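Local coordinates for putative acyl-[acyl-carrier-protein]--UDP-N-acetylglucosamine O-acyltransferase (Bacteroides fragilis, PDB 4R36) that probably catalyses transfer of an acyl chain from acyl carrier protein to UDP-N-acetylglucosamine, an acyltransfer step of lipid A biosynthesis, at residues Met131-Ala137 / Val148-Met154; Ile165-Leu171 / Val182-Cys188; Phe190-Pro195 / Ser269-Ile274. All coordinates share one frame; numbering follows the deposited sequence.

Contact 1 (Met131-Ala137 / Val148-Met154); sequences MEGVHVA and VGNSTKM. With ACT (acetate ion), chain D.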
loop_
_atom_site.group_PDB
_atom_site.type_symbol
_atom_site.label_atom_id
_atom_site.label_comp_id
_atom_site.label_asym_id
_atom_site.label_seq_id
_atom_site.Cartn_x
_atom_site.Cartn_y
_atom_site.Cartn_z
ATOM N N MET A 131 -10.631 -1.411 -5.486
ATOM C CA MET A 131 -10.048 -0.096 -5.473
ATOM C C MET A 131 -8.546 -0.134 -5.747
ATOM O O MET A 131 -7.937 -1.208 -5.785
ATOM C CB MET A 131 -10.316 0.615 -4.130
ATOM C CG MET A 131 -11.778 0.954 -3.977
ATOM S SD MET A 131 -11.967 2.048 -2.538
ATOM C CE MET A 131 -13.644 1.687 -2.245
ATOM N N GLU A 132 -7.963 1.032 -5.957
ATOM C CA GLU A 132 -6.575 1.070 -6.499
ATOM C C GLU A 132 -5.618 0.314 -5.631
ATOM O O GLU A 132 -5.750 0.317 -4.389
ATOM C CB GLU A 132 -6.089 2.486 -6.739
ATOM C CG GLU A 132 -5.925 3.389 -5.512
ATOM C CD GLU A 132 -4.670 3.105 -4.668
ATOM O OE1 GLU A 132 -3.644 2.610 -5.214
ATOM O OE2 GLU A 132 -4.716 3.475 -3.456
ATOM N N GLY A 133 -4.684 -0.364 -6.292
ATOM C CA GLY A 133 -3.621 -1.056 -5.670
ATOM C C GLY A 133 -3.971 -2.387 -4.976
ATOM O O GLY A 133 -3.073 -3.084 -4.429
ATOM N N VAL A 134 -5.221 -2.760 -5.016
ATOM C CA VAL A 134 -5.635 -4.054 -4.500
ATOM C C VAL A 134 -4.885 -5.187 -5.191
ATOM O O VAL A 134 -4.624 -5.116 -6.401
ATOM C CB VAL A 134 -7.162 -4.257 -4.618
ATOM C CG1 VAL A 134 -7.588 -5.761 -4.485
ATOM C CG2 VAL A 134 -7.891 -3.472 -3.575
ATOM N N HIS A 135 -4.419 -6.141 -4.402
ATOM C CA HIS A 135 -3.762 -7.335 -4.895
ATOM C C HIS A 135 -4.608 -8.584 -4.692
ATOM O O HIS A 135 -5.070 -8.903 -3.531
ATOM C CB HIS A 135 -2.394 -7.494 -4.266
ATOM C CG HIS A 135 -1.691 -8.766 -4.644
ATOM N ND1 HIS A 135 -1.067 -8.934 -5.859
ATOM C CD2 HIS A 135 -1.518 -9.928 -3.965
ATOM C CE1 HIS A 135 -0.523 -10.128 -5.906
ATOM N NE2 HIS A 135 -0.817 -10.770 -4.789
ATOM N N VAL A 136 -4.766 -9.347 -5.774
ATOM C CA VAL A 136 -5.438 -10.663 -5.706
ATOM C C VAL A 136 -4.450 -11.769 -6.098
ATOM O O VAL A 136 -4.000 -11.807 -7.234
ATOM C CB VAL A 136 -6.641 -10.699 -6.654
ATOM C CG1 VAL A 136 -7.408 -12.007 -6.503
ATOM C CG2 VAL A 136 -7.598 -9.559 -6.404
ATOM N N ALA A 137 -4.073 -12.585 -5.108
ATOM C CA ALA A 137 -3.020 -13.523 -5.273
ATOM C C ALA A 137 -3.521 -14.745 -6.001
ATOM O O ALA A 137 -4.727 -14.952 -6.161
ATOM C CB ALA A 137 -2.424 -13.909 -3.952
ATOM N N VAL A 148 -13.725 -3.781 -2.248
ATOM C CA VAL A 148 -12.420 -4.031 -1.605
ATOM C C VAL A 148 -11.605 -2.743 -1.710
ATOM O O VAL A 148 -11.279 -2.228 -2.806
ATOM C CB VAL A 148 -11.673 -5.162 -2.238
ATOM C CG1 VAL A 148 -10.353 -5.433 -1.488
ATOM C CG2 VAL A 148 -12.520 -6.440 -2.269
ATOM N N GLY A 149 -11.277 -2.185 -0.558
ATOM C CA GLY A 149 -10.676 -0.863 -0.466
ATOM C C GLY A 149 -9.186 -0.815 -0.846
ATOM O O GLY A 149 -8.526 -1.832 -0.965
ATOM N N ASN A 150 -8.684 0.415 -1.014
ATOM C CA ASN A 150 -7.380 0.737 -1.495
ATOM C C ASN A 150 -6.279 -0.126 -0.888
ATOM O O ASN A 150 -6.144 -0.177 0.374
ATOM C CB ASN A 150 -7.056 2.186 -1.233
ATOM C CG ASN A 150 -8.143 3.143 -1.781
ATOM O OD1 ASN A 150 -8.431 3.123 -2.934
ATOM N ND2 ASN A 150 -8.646 4.067 -0.941
ATOM N N SER A 151 -5.524 -0.795 -1.799
ATOM C CA SER A 151 -4.300 -1.492 -1.488
ATOM C C SER A 151 -4.539 -2.635 -0.501
ATOM O O SER A 151 -3.609 -3.098 0.148
ATOM C CB SER A 151 -3.179 -0.497 -1.042
ATOM O OG SER A 151 -1.937 -1.088 -1.275
ATOM N N THR A 152 -5.758 -3.158 -0.438
ATOM C CA THR A 152 -5.945 -4.391 0.325
ATOM C C THR A 152 -5.273 -5.551 -0.375
ATOM O O THR A 152 -5.281 -5.613 -1.611
ATOM C CB THR A 152 -7.418 -4.588 0.632
ATOM O OG1 THR A 152 -7.717 -3.726 1.728
ATOM C CG2 THR A 152 -7.766 -6.016 0.964
ATOM N N LYS A 153 -4.666 -6.436 0.408
ATOM C CA LYS A 153 -3.888 -7.581 -0.100
ATOM C C LYS A 153 -4.565 -8.904 0.272
ATOM O O LYS A 153 -4.806 -9.239 1.499
ATOM C CB LYS A 153 -2.442 -7.550 0.407
ATOM C CG LYS A 153 -1.799 -6.143 0.421
ATOM C CD LYS A 153 -1.657 -5.703 -1.034
ATOM C CE LYS A 153 -0.858 -4.388 -1.134
ATOM N NZ LYS A 153 -0.969 -3.780 -2.460
ATOM N N MET A 154 -5.007 -9.609 -0.759
ATOM C CA MET A 154 -5.596 -10.936 -0.592
ATOM C C MET A 154 -4.609 -11.996 -1.007
ATOM O O MET A 154 -4.199 -12.053 -2.180
ATOM C CB MET A 154 -6.880 -11.004 -1.382
ATOM C CG MET A 154 -8.000 -10.203 -0.628
ATOM S SD MET A 154 -9.300 -9.821 -1.734
ATOM C CE MET A 154 -8.539 -8.471 -2.690
HETATM C C ACT D . 0.850 -13.117 -2.983
HETATM O O ACT D . 0.456 -12.262 -2.124
HETATM O OXT ACT D . 0.678 -12.927 -4.206
HETATM C CH3 ACT D . 1.500 -14.433 -2.597
#

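Contact 2 (Ile165-Leu171 / Val182-Cys188); sequences IISANVL and VMIQGGC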
loop_
_atom_site.group_PDB
_atom_site.type_symbol
_atom_site.label_atom_id
_atom_site.label_comp_id
_atom_site.label_asym_id
_atom_site.label_seq_id
_atom_site.Cartn_x
_atom_site.Cartn_y
_atom_site.Cartn_z
ATOM N N ILE A 165 -17.752 -6.014 2.310
ATOM C CA ILE A 165 -17.115 -4.734 2.225
ATOM C C ILE A 165 -15.838 -4.751 3.031
ATOM O O ILE A 165 -15.857 -4.948 4.236
ATOM C CB ILE A 165 -18.007 -3.579 2.677
ATOM C CG1 ILE A 165 -19.230 -3.529 1.762
ATOM C CG2 ILE A 165 -17.228 -2.271 2.605
ATOM C CD1 ILE A 165 -20.201 -2.438 2.108
ATOM N N ILE A 166 -14.707 -4.555 2.367
ATOM C CA ILE A 166 -13.389 -4.579 3.013
ATOM C C ILE A 166 -12.784 -3.215 2.802
ATOM O O ILE A 166 -12.788 -2.705 1.655
ATOM C CB ILE A 166 -12.523 -5.692 2.419
ATOM C CG1 ILE A 166 -13.287 -7.007 2.526
ATOM C CG2 ILE A 166 -11.161 -5.741 3.074
ATOM C CD1 ILE A 166 -12.586 -8.181 1.897
ATOM N N SER A 167 -12.308 -2.578 3.871
ATOM C CA SER A 167 -11.734 -1.257 3.736
ATOM C C SER A 167 -10.289 -1.355 3.243
ATOM O O SER A 167 -9.864 -2.369 2.707
ATOM C CB SER A 167 -11.785 -0.397 5.018
ATOM O OG SER A 167 -13.009 -0.508 5.667
ATOM N N ALA A 168 -9.593 -0.251 3.351
ATOM C CA ALA A 168 -8.276 -0.089 2.812
ATOM C C ALA A 168 -7.221 -0.692 3.674
ATOM O O ALA A 168 -7.371 -0.799 4.926
ATOM C CB ALA A 168 -7.995 1.403 2.641
ATOM N N ASN A 169 -6.117 -1.051 3.031
ATOM C CA ASN A 169 -4.949 -1.609 3.705
ATOM C C ASN A 169 -5.214 -2.786 4.609
ATOM O O ASN A 169 -4.544 -2.961 5.611
ATOM C CB ASN A 169 -4.235 -0.512 4.515
ATOM C CG ASN A 169 -3.347 0.355 3.622
ATOM O OD1 ASN A 169 -3.333 0.173 2.420
ATOM N ND2 ASN A 169 -2.657 1.283 4.195
ATOM N N VAL A 170 -6.140 -3.633 4.223
ATOM C CA VAL A 170 -6.432 -4.851 4.965
ATOM C C VAL A 170 -5.513 -5.980 4.509
ATOM O O VAL A 170 -5.190 -6.103 3.253
ATOM C CB VAL A 170 -7.917 -5.252 4.844
ATOM C CG1 VAL A 170 -8.163 -6.676 5.325
ATOM C CG2 VAL A 170 -8.766 -4.261 5.654
ATOM N N LEU A 171 -5.064 -6.779 5.452
ATOM C CA LEU A 171 -4.184 -7.954 5.124
ATOM C C LEU A 171 -4.889 -9.205 5.502
ATOM O O LEU A 171 -5.258 -9.411 6.678
ATOM C CB LEU A 171 -2.857 -7.911 5.868
ATOM C CG LEU A 171 -1.990 -6.686 5.590
ATOM C CD1 LEU A 171 -0.720 -6.732 6.442
ATOM C CD2 LEU A 171 -1.654 -6.734 4.069
ATOM N N VAL A 182 -19.954 -8.770 5.535
ATOM C CA VAL A 182 -19.008 -8.381 6.564
ATOM C C VAL A 182 -18.550 -6.991 6.221
ATOM O O VAL A 182 -18.530 -6.604 5.022
ATOM C CB VAL A 182 -17.857 -9.363 6.481
ATOM C CG1 VAL A 182 -16.554 -8.846 7.000
ATOM C CG2 VAL A 182 -18.191 -10.730 7.100
ATOM N N MET A 183 -18.203 -6.222 7.233
ATOM C CA MET A 183 -17.431 -5.042 7.025
ATOM C C MET A 183 -16.145 -5.191 7.802
ATOM O O MET A 183 -16.144 -5.355 9.039
ATOM C CB MET A 183 -18.183 -3.851 7.467
ATOM C CG MET A 183 -17.523 -2.635 6.881
ATOM S SD MET A 183 -16.611 -1.966 8.238
ATOM C CE MET A 183 -15.751 -0.771 7.170
ATOM N N ILE A 184 -15.023 -5.084 7.089
ATOM C CA ILE A 184 -13.712 -5.184 7.748
ATOM C C ILE A 184 -13.128 -3.777 7.757
ATOM O O ILE A 184 -12.969 -3.132 6.690
ATOM C CB ILE A 184 -12.773 -6.129 7.003
ATOM C CG1 ILE A 184 -13.463 -7.482 6.814
ATOM C CG2 ILE A 184 -11.477 -6.246 7.769
ATOM C CD1 ILE A 184 -12.593 -8.526 6.089
ATOM N N GLN A 185 -12.709 -3.344 8.928
ATOM C CA GLN A 185 -12.239 -1.986 9.084
ATOM C C GLN A 185 -10.808 -1.806 8.569
ATOM O O GLN A 185 -10.040 -2.735 8.477
ATOM C CB GLN A 185 -12.336 -1.585 10.562
ATOM C CG GLN A 185 -13.857 -1.466 10.920
ATOM C CD GLN A 185 -14.107 -0.921 12.342
ATOM O OE1 GLN A 185 -13.233 -0.954 13.199
ATOM N NE2 GLN A 185 -15.308 -0.408 12.563
ATOM N N GLY A 186 -10.503 -0.559 8.214
ATOM C CA GLY A 186 -9.254 -0.242 7.508
ATOM C C GLY A 186 -8.023 -0.513 8.294
ATOM O O GLY A 186 -7.962 -0.260 9.502
ATOM N N GLY A 187 -7.048 -1.119 7.650
ATOM C CA GLY A 187 -5.819 -1.448 8.337
ATOM C C GLY A 187 -5.805 -2.701 9.160
ATOM O O GLY A 187 -4.733 -3.057 9.724
ATOM N N CYS A 188 -6.948 -3.400 9.251
ATOM C CA CYS A 188 -6.956 -4.668 9.985
ATOM C C CYS A 188 -6.256 -5.792 9.282
ATOM O O CYS A 188 -6.130 -5.803 8.037
ATOM C CB CYS A 188 -8.405 -5.069 10.350
ATOM S SG CYS A 188 -9.137 -3.837 11.473
HETATM O O HOH W 1 -12.622 1.556 8.097
#

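Contact 3 (Phe190-Pro195 / Ser269-Ile274); sequences FSKDIP and SERGII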
loop_
_atom_site.group_PDB
_atom_site.type_symbol
_atom_site.label_atom_id
_atom_site.label_comp_id
_atom_site.label_asym_id
_atom_site.label_seq_id
_atom_site.Cartn_x
_atom_site.Cartn_y
_atom_site.Cartn_z
ATOM N N PHE A 190 -5.752 -10.285 9.519
ATOM C CA PHE A 190 -6.339 -11.451 10.132
ATOM C C PHE A 190 -5.838 -12.724 9.502
ATOM O O PHE A 190 -5.482 -12.720 8.286
ATOM C CB PHE A 190 -7.866 -11.429 10.058
ATOM C CG PHE A 190 -8.425 -11.334 8.668
ATOM C CD1 PHE A 190 -8.537 -10.124 8.018
ATOM C CD2 PHE A 190 -8.984 -12.449 8.063
ATOM C CE1 PHE A 190 -9.099 -10.043 6.701
ATOM C CE2 PHE A 190 -9.581 -12.396 6.793
ATOM C CZ PHE A 190 -9.637 -11.173 6.088
ATOM N N SER A 191 -5.798 -13.788 10.301
ATOM C CA SER A 191 -5.401 -15.102 9.772
ATOM C C SER A 191 -6.367 -16.230 10.188
ATOM O O SER A 191 -6.020 -17.433 10.161
ATOM C CB SER A 191 -3.997 -15.404 10.225
ATOM O OG SER A 191 -4.035 -15.370 11.640
ATOM N N LYS A 192 -7.598 -15.842 10.502
ATOM C CA LYS A 192 -8.708 -16.752 10.729
ATOM C C LYS A 192 -9.847 -16.334 9.856
ATOM O O LYS A 192 -9.762 -15.281 9.238
ATOM C CB LYS A 192 -9.056 -16.715 12.207
ATOM C CG LYS A 192 -7.882 -17.285 13.022
ATOM C CD LYS A 192 -8.291 -18.205 14.132
ATOM C CE LYS A 192 -7.161 -18.659 15.049
ATOM N NZ LYS A 192 -5.931 -18.951 14.289
ATOM N N ASP A 193 -10.911 -17.125 9.816
ATOM C CA ASP A 193 -12.046 -16.801 9.014
ATOM C C ASP A 193 -12.935 -15.720 9.693
ATOM O O ASP A 193 -13.047 -15.619 10.954
ATOM C CB ASP A 193 -12.849 -18.070 8.730
ATOM C CG ASP A 193 -12.074 -19.111 7.929
ATOM O OD1 ASP A 193 -11.183 -18.793 7.122
ATOM O OD2 ASP A 193 -12.313 -20.330 8.164
ATOM N N ILE A 194 -13.629 -14.935 8.867
ATOM C CA ILE A 194 -14.571 -13.924 9.347
ATOM C C ILE A 194 -15.990 -14.306 8.995
ATOM O O ILE A 194 -16.343 -14.336 7.826
ATOM C CB ILE A 194 -14.239 -12.556 8.800
ATOM C CG1 ILE A 194 -12.772 -12.217 9.159
ATOM C CG2 ILE A 194 -15.163 -11.499 9.361
ATOM C CD1 ILE A 194 -12.373 -10.859 8.713
ATOM N N PRO A 195 -16.813 -14.576 10.013
ATOM C CA PRO A 195 -18.139 -15.130 9.714
ATOM C C PRO A 195 -19.086 -14.051 9.189
ATOM O O PRO A 195 -18.850 -12.838 9.402
ATOM C CB PRO A 195 -18.585 -15.725 11.077
ATOM C CG PRO A 195 -17.913 -14.831 12.048
ATOM C CD PRO A 195 -16.566 -14.510 11.449
ATOM N N SER A 269 -15.779 -24.076 9.265
ATOM C CA SER A 269 -14.614 -23.154 9.112
ATOM C C SER A 269 -13.305 -23.928 9.086
ATOM O O SER A 269 -12.943 -24.647 10.045
ATOM C CB SER A 269 -14.568 -22.146 10.265
ATOM O OG SER A 269 -13.336 -21.423 10.274
ATOM N N GLU A 270 -12.538 -23.735 8.041
ATOM C CA GLU A 270 -11.262 -24.362 7.960
ATOM C C GLU A 270 -10.196 -23.828 8.874
ATOM O O GLU A 270 -9.283 -24.567 9.246
ATOM C CB GLU A 270 -10.668 -24.165 6.586
ATOM C CG GLU A 270 -11.570 -24.568 5.477
ATOM C CD GLU A 270 -11.796 -26.059 5.408
ATOM O OE1 GLU A 270 -11.051 -26.839 6.039
ATOM O OE2 GLU A 270 -12.725 -26.414 4.679
ATOM N N ARG A 271 -10.176 -22.530 9.087
ATOM C CA ARG A 271 -9.170 -21.972 9.973
ATOM C C ARG A 271 -9.570 -21.719 11.416
ATOM O O ARG A 271 -8.727 -21.300 12.225
ATOM C CB ARG A 271 -8.668 -20.694 9.350
ATOM C CG ARG A 271 -8.023 -21.161 8.030
ATOM C CD ARG A 271 -6.969 -20.357 7.424
ATOM N NE ARG A 271 -5.968 -19.802 8.305
ATOM C CZ ARG A 271 -4.666 -19.761 8.082
ATOM N NH1 ARG A 271 -4.135 -20.391 7.058
ATOM N NH2 ARG A 271 -3.883 -19.158 8.970
ATOM N N GLY A 272 -10.852 -21.842 11.695
ATOM C CA GLY A 272 -11.412 -21.260 12.907
ATOM C C GLY A 272 -11.823 -19.845 12.590
ATOM O O GLY A 272 -11.347 -19.283 11.621
ATOM N N ILE A 273 -12.633 -19.227 13.450
ATOM C CA ILE A 273 -13.034 -17.842 13.256
ATOM C C ILE A 273 -12.312 -16.878 14.119
ATOM O O ILE A 273 -11.746 -17.268 15.111
ATOM C CB ILE A 273 -14.545 -17.632 13.453
ATOM C CG1 ILE A 273 -15.036 -18.106 14.842
ATOM C CG2 ILE A 273 -15.251 -18.375 12.366
ATOM C CD1 ILE A 273 -16.435 -17.648 15.135
ATOM N N ILE A 274 -12.350 -15.597 13.763
ATOM C CA ILE A 274 -11.664 -14.587 14.540
ATOM C C ILE A 274 -12.361 -14.498 15.919
ATOM O O ILE A 274 -13.536 -14.839 16.064
ATOM C CB ILE A 274 -11.626 -13.197 13.838
ATOM C CG1 ILE A 274 -13.057 -12.616 13.670
ATOM C CG2 ILE A 274 -10.841 -13.262 12.541
ATOM C CD1 ILE A 274 -13.055 -11.127 13.286
HETATM O O HOH W 2 -13.530 -21.709 6.087
#

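Contact 1 (Met131-Ala137 / Val148-Met154)
Residues Met-131–Ala-137 and Val-148–Met-154 are equivalent pieces of two successive coils of the left-handed parallel beta helix formed by the hexapeptide repeats. Main-chain hydrogen bonds hold the coils in step: Met-131 N binds Val-148 O (2.9 Å) just before the corner, and three further bonds, His-135 N to Thr-152 O, Met-154 N to His-135 O and Ala-137 N to Met-154 O, pair strands 135-136 and 153-154. Between them two type II turns, Met-131 to Val-134 and Gly-149 to Thr-152, stack on one another, joined by Ser-151 N and Glu-132 O (2.8 Å).

Apolar packing fills the inside of the coil. Val-134 CG1 presses on Met-154 CE at a tight 3.4 Å, and Val-136 CG2 lies 4.0 Å from Met-154 CE as well. A bend at the end of the methionine chain (chi3 -75°) lets CE reach both valines, while Val-134 CG2 packs on Val-148 CG1.

Polar groups occupy the outer face, at the trimer interface. Lys-153 folds back along its own turn, its CD beside His-135 CB, and NZ gives hydrogen bonds to Gly-133 O (3.0 Å) and Ser-151 OG (3.1 Å). Glu-132 of the third subunit adds a salt bridge, so the ammonium is held by two acceptors of its own chain and by a carboxylate of another; Glu-132 itself pairs likewise with Lys-153 of the second subunit. The His-135 ring is held at both nitrogens: ND1 bonds Thr-111 OG1, and NE2 donates to OXT of an acetate, probably from the crystallisation liquor, at the ring edge 2.7 Å away.

Contact 2 (Ile165-Leu171 / Val182-Cys188)
The peptide carbonyl of Ile-184, on one of two neighbouring coils of the left-handed beta helix whose strands 165-166 and 183-184 run parallel, is the flat group whose oxygen receives Ser-167: Ser-167 N approaches Ile-184 O in the carbonyl plane (2.9 Å), while Ser-167 OG donates to the same oxygen at 2.8 Å, tilted 20° from that plane. With chi1 at -43°, the hydroxyl stays on the side of its own backbone N, which lets one serine use both donors on a single acceptor.

The two faces of this sheet differ. On the inward one, Ile-166 and Ile-184 lie side by side and point the same way, CG1 of the first 3.9 Å from CD1 of the second; Val-170, from beyond the corner, crosses Ile-184 at about a right angle, bringing its CG2 within 4.0 Å of Ile-184 CG2. The other face carries Ile-165 and Met-183, next to the UDP-GlcNAc-binding residues Arg-217 and Asn-211.

Past the strands, Gly-187 N bonds Ala-168 O (2.8 Å) and Leu-171 N bonds Cys-188 O, carrying the pairing round the corner. One water links the coils there, donating to Ser-167 OG (3.2 Å) and accepting from Gly-186 N (3.0 Å).

Contact 3 (Phe190-Pro195 / Ser269-Ile274)
Asp-193 and Ile-273 form a single backbone bridge, with Asp-193 N bonded to Gly-272 O (2.8 Å) and Ile-274 N to Asp-193 O (2.9 Å). Through it the C-terminal tail, leaving the helical domain after helix 257-267, folds back against the loop that follows strand 189-190 at the end of the left-handed beta helix.

The Asp-193 carboxylate organises the bend of the tail. Its OD2 takes a short hydrogen bond from Ser-269 OG (2.6 Å) on the anti side, and a longer one from Arg-271 N, which arrives 41° out of the carboxylate plane. A water also donates to OD2 and accepts from Glu-270 N. The other oxygen, OD1, receives Arg-177 N, so the group is held through both oxygens, between a beta-helix coil and the tail; this many donors would be expected to stabilise its negative charge.

Arg-271 reaches back over the loop to Ser-191 O, which lies near the edge of the guanidinium. Arg-271 NH2 meets a lone pair of Ser-191 O in the carbonyl plane, at 3.0 Å, whereas the bond from NE is weak. The arginine side chain also comes close to Gln-174, a UDP-GlcNAc-binding residue.

Apolar contacts line the other end of the tail segment. Pro-195 CD meets Ile-273 CG2, and the CG2 branch of Ile-274 packs on Lys-192 CB (3.9 Å) and Ile-194 CG1 (4.0 Å). Ile-194 in turn backs onto the ring of Phe-190, at the end of the preceding strand: its CD1 stands 3.6 Å above the ring plane, over the centre.

How the contacts relate
The three contacts follow one another along both the chain and the axis of the beta helix. Contacts 1 and 2, with centres 10 Å apart, join successive coils and touch directly: Gly-149 N probably bonds Ile-166 O, and Thr-152 OG1 bonds Ser-167 O. Both also meet the second subunit. Contact 3, where the coils give way to the helical domain, is centred 15 Å from contact 2 and 20 Å from contact 1. Strands 153-154, 171-172 and 189-190 are neighbours in one sheet, and Phe-190 N probably bonds Leu-171 O, while Ile-184 and Ile-194 continue the apolar interior. Contact 3 then brings the tail, after the helical domain, back onto the end of the beta helix.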